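Amidohydrolase (PDB 4DZH) probably deaminates adenosine-type nucleosides such as 5'-methylthioadenosine, as a zinc-binding TIM-barrel member of the amidohydrolase superfamily. Local coordinates at residues Asn77-His81 / Val225-Thr229; Val282-Pro288 / Val309-Thr315. One frame throughout, in Å; residues are numbered along the deposited sequence.

Interaction 1: Asn77-His81 / Val225-Thr229; sequences NAHTH and VHLHT. With ZN (zinc ion), chain E.
His79, His81 and His228 converge on one zinc ion, each through NE2, and a second link runs from His79 ND1 to His226 NE2. The strand axes stay 9.7 Å apart, so imidazoles reaching across the barrel interior make the contact, not backbone pairing. The tight part lies around the metal: zinc to NE2 is 2.1 Å for His79, 2.0 Å for His81 and 2.2 Å for His228. The rings of His81 and His228 come from opposite directions and meet rim to rim. His79 extends with CG anti to its backbone N (chi1 -174°), which lets NE2 take the metal while ND1 donates to His226 NE2 over 2.9 Å, a bond lying close to both ring planes. His81 ND1 and His228 ND1 are held by the carbonyls of Asn139 and His201. Water 1, 2.0 Å from the zinc, and Asp316 complete the coordination. Away from the metal the contact thins, Ala78 O lying 4.4 Å from His226 NE2. His79 and His81 form the HxH motif, a hallmark of the amidohydrolase superfamily. With ND1 of each ligand donating a hydrogen bond, NE2 is left to bind the zinc, which would probably polarise the bound water.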
# COMPACT_ATOMS: atom_id res chain seq x y z
N ASN A 77 0.68 1.65 16.19
CA ASN A 77 -0.02 2.60 15.36
C ASN A 77 -0.23 3.85 16.20
O ASN A 77 -1.10 3.89 17.06
CB ASN A 77 -1.38 1.99 14.92
CG ASN A 77 -2.14 2.88 13.92
OD1 ASN A 77 -1.96 4.13 13.87
ND2 ASN A 77 -3.04 2.26 13.15
N ALA A 78 0.59 4.85 15.95
CA ALA A 78 0.72 5.97 16.89
C ALA A 78 -0.29 7.09 16.67
O ALA A 78 -0.13 8.19 17.26
CB ALA A 78 2.19 6.51 16.83
N HIS A 79 -1.33 6.87 15.84
CA HIS A 79 -2.43 7.83 15.74
C HIS A 79 -3.70 7.21 15.17
O HIS A 79 -3.79 6.97 13.98
CB HIS A 79 -2.06 9.02 14.85
CG HIS A 79 -3.12 10.09 14.84
ND1 HIS A 79 -3.47 10.78 15.98
CD2 HIS A 79 -3.95 10.54 13.87
CE1 HIS A 79 -4.43 11.66 15.69
NE2 HIS A 79 -4.74 11.53 14.41
N THR A 80 -4.67 6.96 16.05
CA THR A 80 -5.94 6.37 15.59
C THR A 80 -7.18 7.14 16.04
O THR A 80 -7.19 7.83 17.06
CB THR A 80 -6.10 4.90 16.06
OG1 THR A 80 -5.98 4.85 17.50
CG2 THR A 80 -4.98 4.03 15.43
N HIS A 81 -8.26 6.98 15.27
CA HIS A 81 -9.61 7.37 15.67
C HIS A 81 -10.43 6.12 15.38
O HIS A 81 -11.17 6.06 14.40
CB HIS A 81 -10.14 8.55 14.84
CG HIS A 81 -9.25 9.76 14.83
ND1 HIS A 81 -8.98 10.50 15.96
CD2 HIS A 81 -8.58 10.36 13.81
CE1 HIS A 81 -8.17 11.50 15.66
NE2 HIS A 81 -7.89 11.42 14.36
N VAL A 225 0.65 14.60 25.97
CA VAL A 225 -0.30 15.48 25.30
C VAL A 225 -0.34 15.11 23.81
O VAL A 225 0.64 15.27 23.12
CB VAL A 225 0.11 16.97 25.49
CG1 VAL A 225 -0.84 17.89 24.75
CG2 VAL A 225 0.16 17.31 26.98
N HIS A 226 -1.48 14.62 23.32
CA HIS A 226 -1.61 14.08 21.94
C HIS A 226 -2.38 15.09 21.08
O HIS A 226 -3.59 15.26 21.27
CB HIS A 226 -2.44 12.79 22.07
CG HIS A 226 -2.67 12.04 20.78
ND1 HIS A 226 -3.35 10.83 20.76
CD2 HIS A 226 -2.37 12.32 19.49
CE1 HIS A 226 -3.42 10.39 19.51
NE2 HIS A 226 -2.84 11.28 18.72
N LEU A 227 -1.70 15.76 20.14
CA LEU A 227 -2.26 16.94 19.47
C LEU A 227 -2.06 16.94 17.96
O LEU A 227 -0.91 16.94 17.47
CB LEU A 227 -1.63 18.19 20.05
CG LEU A 227 -1.94 19.55 19.44
CD1 LEU A 227 -3.37 19.88 19.73
CD2 LEU A 227 -1.01 20.64 20.06
N HIS A 228 -3.15 17.00 17.19
CA HIS A 228 -3.02 17.32 15.76
C HIS A 228 -2.34 18.68 15.59
O HIS A 228 -2.89 19.69 16.05
CB HIS A 228 -4.37 17.39 15.05
CG HIS A 228 -5.18 16.13 15.10
ND1 HIS A 228 -6.35 16.05 15.82
CD2 HIS A 228 -5.06 14.95 14.44
CE1 HIS A 228 -6.90 14.86 15.62
NE2 HIS A 228 -6.14 14.17 14.80
N THR A 229 -1.19 18.72 14.92
CA THR A 229 -0.40 19.96 14.86
C THR A 229 0.13 20.26 13.45
O THR A 229 0.84 19.44 12.85
CB THR A 229 0.81 19.85 15.81
OG1 THR A 229 0.39 19.46 17.12
CG2 THR A 229 1.58 21.21 15.92
ZN ZN E . -6.40 12.42 13.54
O HOH W 1 -6.27 13.60 11.90

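Interaction 2: Val282-Pro288 / Val309-Thr315; sequences VSVVHCP and VNLAIGT
Strands 283-286 and 310-313 run parallel, their axes 4.5 Å apart and inclined at 28°, joined by a ladder in which Val284 and His286 each use both N and O. Val284 N donates to Asn310 O and Val284 O accepts from Ala312 N at 2.9 Å; His286 N then reaches Ala312 O at 2.8 Å, and His286 O takes Gly314 N at 3.0 Å, this last donor lying above the carbonyl plane. Val284 and Leu311 share one sheet face, where Val284 CG1 meets Leu311 CD1 obliquely at 4.1 Å. On the other face Val285 CG2 rests on Ala312 CB at 4.2 Å, while Val285 CG1, anti to the backbone N (chi1 -178°), lies along the backbone at Gly314 N, 3.7 Å away. Asn310 ND2 donates to Ser283 OG over 3.0 Å, tilted 21° from its amide plane, and also reaches Gly359 O. Water 2 bridges Val282 O and Asn310 N, continuing the pairing. The connection through helices 288-293 and 301-306 makes this a beta-alpha-beta crossover of the TIM barrel. Direct bonds and one water thus satisfy the backbone groups facing each other between the strands, and Ser283 with Asn310 adds a polar pair where the contact begins.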
# COMPACT_ATOMS: atom_id res chain seq x y z
N VAL A 282 10.17 16.41 21.60
CA VAL A 282 8.85 16.24 21.03
C VAL A 282 8.87 15.03 20.11
O VAL A 282 9.87 14.81 19.39
CB VAL A 282 8.46 17.43 20.18
CG1 VAL A 282 7.07 17.25 19.56
CG2 VAL A 282 8.45 18.70 21.06
N SER A 283 7.78 14.23 20.13
CA SER A 283 7.62 13.19 19.11
C SER A 283 6.69 13.65 17.99
O SER A 283 5.70 14.34 18.22
CB SER A 283 7.10 11.89 19.70
OG SER A 283 8.01 11.32 20.63
N VAL A 284 7.02 13.27 16.76
CA VAL A 284 6.15 13.54 15.61
C VAL A 284 5.55 12.21 15.16
O VAL A 284 6.29 11.22 14.95
CB VAL A 284 6.91 14.24 14.46
CG1 VAL A 284 6.06 14.34 13.24
CG2 VAL A 284 7.27 15.67 14.90
N VAL A 285 4.24 12.18 15.01
CA VAL A 285 3.59 11.02 14.33
C VAL A 285 3.26 11.36 12.88
O VAL A 285 2.47 12.27 12.57
CB VAL A 285 2.31 10.62 15.05
CG1 VAL A 285 1.73 9.39 14.32
CG2 VAL A 285 2.60 10.31 16.52
N HIS A 286 3.83 10.57 11.97
CA HIS A 286 3.64 10.71 10.54
C HIS A 286 2.52 9.78 10.07
O HIS A 286 2.57 8.57 10.31
CB HIS A 286 4.99 10.38 9.87
CG HIS A 286 5.02 10.53 8.38
ND1 HIS A 286 4.33 11.51 7.68
CD2 HIS A 286 5.71 9.82 7.45
CE1 HIS A 286 4.59 11.38 6.39
NE2 HIS A 286 5.42 10.36 6.22
N CYS A 287 1.53 10.37 9.41
CA CYS A 287 0.35 9.68 8.85
C CYS A 287 0.31 9.97 7.34
O CYS A 287 -0.53 10.74 6.84
CB CYS A 287 -0.91 10.20 9.54
SG CYS A 287 -0.93 9.96 11.32
N PRO A 288 1.21 9.35 6.58
CA PRO A 288 1.34 9.74 5.17
C PRO A 288 0.10 9.49 4.31
O PRO A 288 -0.24 10.27 3.43
CB PRO A 288 2.52 8.89 4.67
CG PRO A 288 2.66 7.74 5.70
CD PRO A 288 2.23 8.35 7.01
N VAL A 309 14.65 13.87 15.69
CA VAL A 309 13.31 13.98 16.25
C VAL A 309 12.70 12.59 16.32
O VAL A 309 12.63 11.91 15.28
CB VAL A 309 12.41 14.91 15.44
CG1 VAL A 309 10.97 14.86 16.05
CG2 VAL A 309 12.95 16.34 15.48
N ASN A 310 12.29 12.15 17.50
CA ASN A 310 11.62 10.85 17.60
C ASN A 310 10.41 10.76 16.65
O ASN A 310 9.48 11.54 16.78
CB ASN A 310 11.21 10.51 19.01
CG ASN A 310 10.65 9.11 19.09
OD1 ASN A 310 11.39 8.13 18.93
ND2 ASN A 310 9.35 9.02 19.28
N LEU A 311 10.46 9.83 15.69
CA LEU A 311 9.42 9.73 14.65
C LEU A 311 8.64 8.43 14.80
O LEU A 311 9.23 7.35 14.92
CB LEU A 311 10.03 9.79 13.25
CG LEU A 311 9.13 9.94 12.01
CD1 LEU A 311 8.45 11.30 11.98
CD2 LEU A 311 9.86 9.70 10.74
N ALA A 312 7.31 8.56 14.81
CA ALA A 312 6.41 7.40 14.80
C ALA A 312 5.50 7.45 13.58
O ALA A 312 5.46 8.43 12.82
CB ALA A 312 5.59 7.42 16.08
N ILE A 313 4.73 6.36 13.39
CA ILE A 313 3.88 6.22 12.22
C ILE A 313 2.48 5.85 12.71
O ILE A 313 2.33 5.07 13.65
CB ILE A 313 4.44 5.12 11.27
CG1 ILE A 313 5.78 5.59 10.68
CG2 ILE A 313 3.44 4.81 10.11
CD1 ILE A 313 6.52 4.54 9.87
N GLY A 314 1.48 6.48 12.11
CA GLY A 314 0.09 6.19 12.44
C GLY A 314 -0.76 6.19 11.16
O GLY A 314 -0.36 6.70 10.09
N THR A 315 -1.97 5.66 11.25
CA THR A 315 -2.84 5.52 10.08
C THR A 315 -3.91 6.63 9.99
O THR A 315 -4.48 6.82 8.91
CB THR A 315 -3.56 4.12 10.02
OG1 THR A 315 -4.32 3.94 11.23
CG2 THR A 315 -2.54 2.95 9.84
O HOH W 2 12.34 13.55 20.27

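How the interactions relate
Interactions 1 and 2 are neighbours in one barrel, their centres about 9 Å apart, and strand 69-80 meets strand 310-313 directly. Ala78 N lies 2.9 Å from Ile313 O, a probable backbone hydrogen bond, and Asn77 ND2 lies 2.8 Å from Thr315 OG1, probably bonded as well. Val285 CG2 also packs on Ala78 O, at 3.5 Å, so residues 77-81 rest on both strands of interaction 2. Just past Thr315 comes Asp316, which completes the protein ligands of the zinc held in interaction 1, and the side chain of Cys287 is about 4 Å from that of His79. Interaction 2 thus lies next to the metal site, its second segment leading directly into a zinc ligand.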